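Side-chain contact in isoform A of Peptidoglycan-recognition protein LB (Drosophila melanogaster, PDB 7NSZ), which hydrolyses the amide bond between N-acetylmuramoyl and L-amino acid residues of bacterial peptidoglycan, a zinc-dependent amidase reaction that degrades it in innate immunity: residues G24-K29 with D64-H69. The protein carries 1 engineered substitution. Residues are numbered along the deposited sequence; the frame is centred on the assembly and turned at random.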
loop_
_atom_site.group_PDB
_atom_site.type_symbol
_atom_site.label_atom_id
_atom_site.label_comp_id
_atom_site.label_asym_id
_atom_site.label_seq_id
_atom_site.Cartn_x
_atom_site.Cartn_y
_atom_site.Cartn_z
ATOM N N GLY A 24 10.651 -6.876 11.967
ATOM C CA GLY A 24 10.389 -8.056 12.808
ATOM C C GLY A 24 9.172 -8.846 12.357
ATOM O O GLY A 24 8.469 -9.423 13.215
ATOM N N ALA A 25 8.935 -8.928 11.048
ATOM C CA ALA A 25 7.776 -9.622 10.476
ATOM C C ALA A 25 7.849 -11.103 10.834
ATOM O O ALA A 25 8.942 -11.653 10.803
ATOM C CB ALA A 25 7.777 -9.458 8.986
ATOM N N ARG A 26 6.711 -11.705 11.022
ATOM C CA ARG A 26 6.543 -13.170 11.002
ATOM C C ARG A 26 6.673 -13.621 9.550
ATOM O O ARG A 26 6.322 -12.797 8.634
ATOM C CB ARG A 26 5.142 -13.464 11.547
ATOM C CG ARG A 26 4.686 -14.918 11.699
ATOM C CD ARG A 26 3.304 -15.027 12.336
ATOM N NE ARG A 26 3.308 -14.294 13.584
ATOM C CZ ARG A 26 2.716 -13.138 13.874
ATOM N NH1 ARG A 26 1.892 -12.504 13.070
ATOM N NH2 ARG A 26 2.956 -12.587 15.054
ATOM N N LEU A 27 7.086 -14.847 9.270
ATOM C CA LEU A 27 7.079 -15.419 7.921
ATOM C C LEU A 27 5.656 -15.428 7.381
ATOM O O LEU A 27 4.702 -15.679 8.087
ATOM C CB LEU A 27 7.595 -16.865 7.953
ATOM C CG LEU A 27 9.083 -17.022 8.209
ATOM C CD1 LEU A 27 9.406 -18.509 8.440
ATOM C CD2 LEU A 27 9.892 -16.449 7.070
ATOM N N PRO A 28 5.515 -15.266 6.039
ATOM C CA PRO A 28 4.240 -15.569 5.418
ATOM C C PRO A 28 3.889 -17.062 5.617
ATOM O O PRO A 28 4.836 -17.871 5.542
ATOM C CB PRO A 28 4.450 -15.208 3.931
ATOM C CG PRO A 28 5.749 -14.446 3.872
ATOM C CD PRO A 28 6.544 -14.913 5.066
ATOM N N LYS A 29 2.623 -17.428 5.706
ATOM C CA LYS A 29 2.206 -18.865 5.751
ATOM C C LYS A 29 2.516 -19.513 4.413
ATOM O O LYS A 29 2.904 -20.717 4.356
ATOM C CB LYS A 29 0.715 -18.978 5.994
ATOM N N ASP A 64 1.418 -4.915 14.055
ATOM C CA ASP A 64 -0.008 -4.935 14.433
ATOM C C ASP A 64 -0.895 -5.306 13.237
ATOM O O ASP A 64 -1.891 -6.082 13.383
ATOM C CB ASP A 64 -0.371 -3.595 15.068
ATOM C CG ASP A 64 0.185 -3.382 16.471
ATOM O OD1 ASP A 64 0.697 -4.338 17.064
ATOM O OD2 ASP A 64 0.139 -2.230 16.922
ATOM N N MET A 65 -0.679 -4.719 12.073
ATOM C CA MET A 65 -1.457 -5.093 10.864
ATOM C C MET A 65 -1.185 -6.539 10.504
ATOM O O MET A 65 -2.170 -7.256 10.181
ATOM C CB MET A 65 -1.117 -4.172 9.688
ATOM C CG MET A 65 -1.591 -2.742 9.908
ATOM S SD MET A 65 -1.396 -1.675 8.447
ATOM C CE MET A 65 0.369 -1.449 8.475
ATOM N N GLN A 66 0.066 -6.939 10.505
ATOM C CA GLN A 66 0.350 -8.356 10.174
ATOM C C GLN A 66 -0.376 -9.295 11.144
ATOM O O GLN A 66 -0.896 -10.322 10.671
ATOM C CB GLN A 66 1.838 -8.640 10.172
ATOM C CG GLN A 66 2.134 -10.009 9.615
ATOM C CD GLN A 66 3.571 -10.437 9.732
ATOM O OE1 GLN A 66 4.205 -10.188 10.757
ATOM N NE2 GLN A 66 4.054 -11.098 8.691
ATOM N N ASP A 67 -0.366 -8.964 12.415
ATOM C CA ASP A 67 -1.008 -9.790 13.473
ATOM C C ASP A 67 -2.516 -9.857 13.227
ATOM O O ASP A 67 -3.144 -10.943 13.268
ATOM C CB ASP A 67 -0.718 -9.278 14.871
ATOM C CG ASP A 67 0.717 -9.477 15.333
ATOM O OD1 ASP A 67 1.496 -10.175 14.647
ATOM O OD2 ASP A 67 0.993 -8.926 16.470
ATOM N N PHE A 68 -3.140 -8.722 12.957
ATOM C CA PHE A 68 -4.583 -8.673 12.643
ATOM C C PHE A 68 -4.885 -9.540 11.440
ATOM O O PHE A 68 -5.788 -10.400 11.494
ATOM C CB PHE A 68 -4.982 -7.231 12.407
ATOM C CG PHE A 68 -6.453 -7.006 12.125
ATOM C CD1 PHE A 68 -7.438 -7.551 12.942
ATOM C CD2 PHE A 68 -6.851 -6.205 11.069
ATOM C CE1 PHE A 68 -8.784 -7.314 12.683
ATOM C CE2 PHE A 68 -8.195 -5.948 10.816
ATOM C CZ PHE A 68 -9.150 -6.509 11.630
ATOM N N HIS A 69 -4.143 -9.407 10.362
ATOM C CA HIS A 69 -4.340 -10.147 9.105
ATOM C C HIS A 69 -4.087 -11.647 9.265
ATOM O O HIS A 69 -4.971 -12.408 8.840
ATOM C CB HIS A 69 -3.536 -9.452 8.037
ATOM C CG HIS A 69 -4.018 -8.094 7.685
ATOM N ND1 HIS A 69 -3.419 -7.324 6.716
ATOM C CD2 HIS A 69 -5.067 -7.416 8.151
ATOM C CE1 HIS A 69 -4.072 -6.206 6.634
ATOM N NE2 HIS A 69 -5.118 -6.208 7.461
HETATM O O HOH W 1 2.917 -10.660 17.348
#
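The carboxamide of Q66 hydrogen-bonds to both the backbone N and O of R26. R26 N donates to Q66 OE1 (2.9 Å), approaching in the carbonyl plane on a lone pair. Q66 NE2 returns a bond to R26 O (2.8 Å), tilted from the plane of that carbonyl. This two-point pairing fixes the rotation of the amide about its last torsion. With CG anti to the backbone N (chi1 -171°) and the chain extended beyond it, Q66 spans the whole gap between helix and loop. Its oxygen also lies against the loop carbons, 3.5 Å from R26 CB and 3.6 Å from A25 CA.

The R26 side chain makes a second link to the helix. It bends at chi3 (-54°) and brings its guanidinium end-on to D67, both NH1 and NH2 bonding the single oxygen OD1 at 2.8 Å each in a salt bridge. OD1 lies near the guanidinium plane; NH1 meets it on its anti side and NH2 from above the carboxylate plane, the two planes being 35° apart. A water at the guanidinium edge, in its plane, donates to D67 OD2 (2.7 Å) and accepts a weak bond from R26 NH2.

In the second shell, Q66 NE2 gives a further bond to D77 OD1, so the buried amide nitrogen has two acceptors. R20 also bonds R26 O, and Q70 bonds both R26 NH1 and L27 O. The contact thus ties the irregular segment 24-29, which follows strand 17-18 and precedes strand 38-45 in the chain, to one flank of helix 55-72.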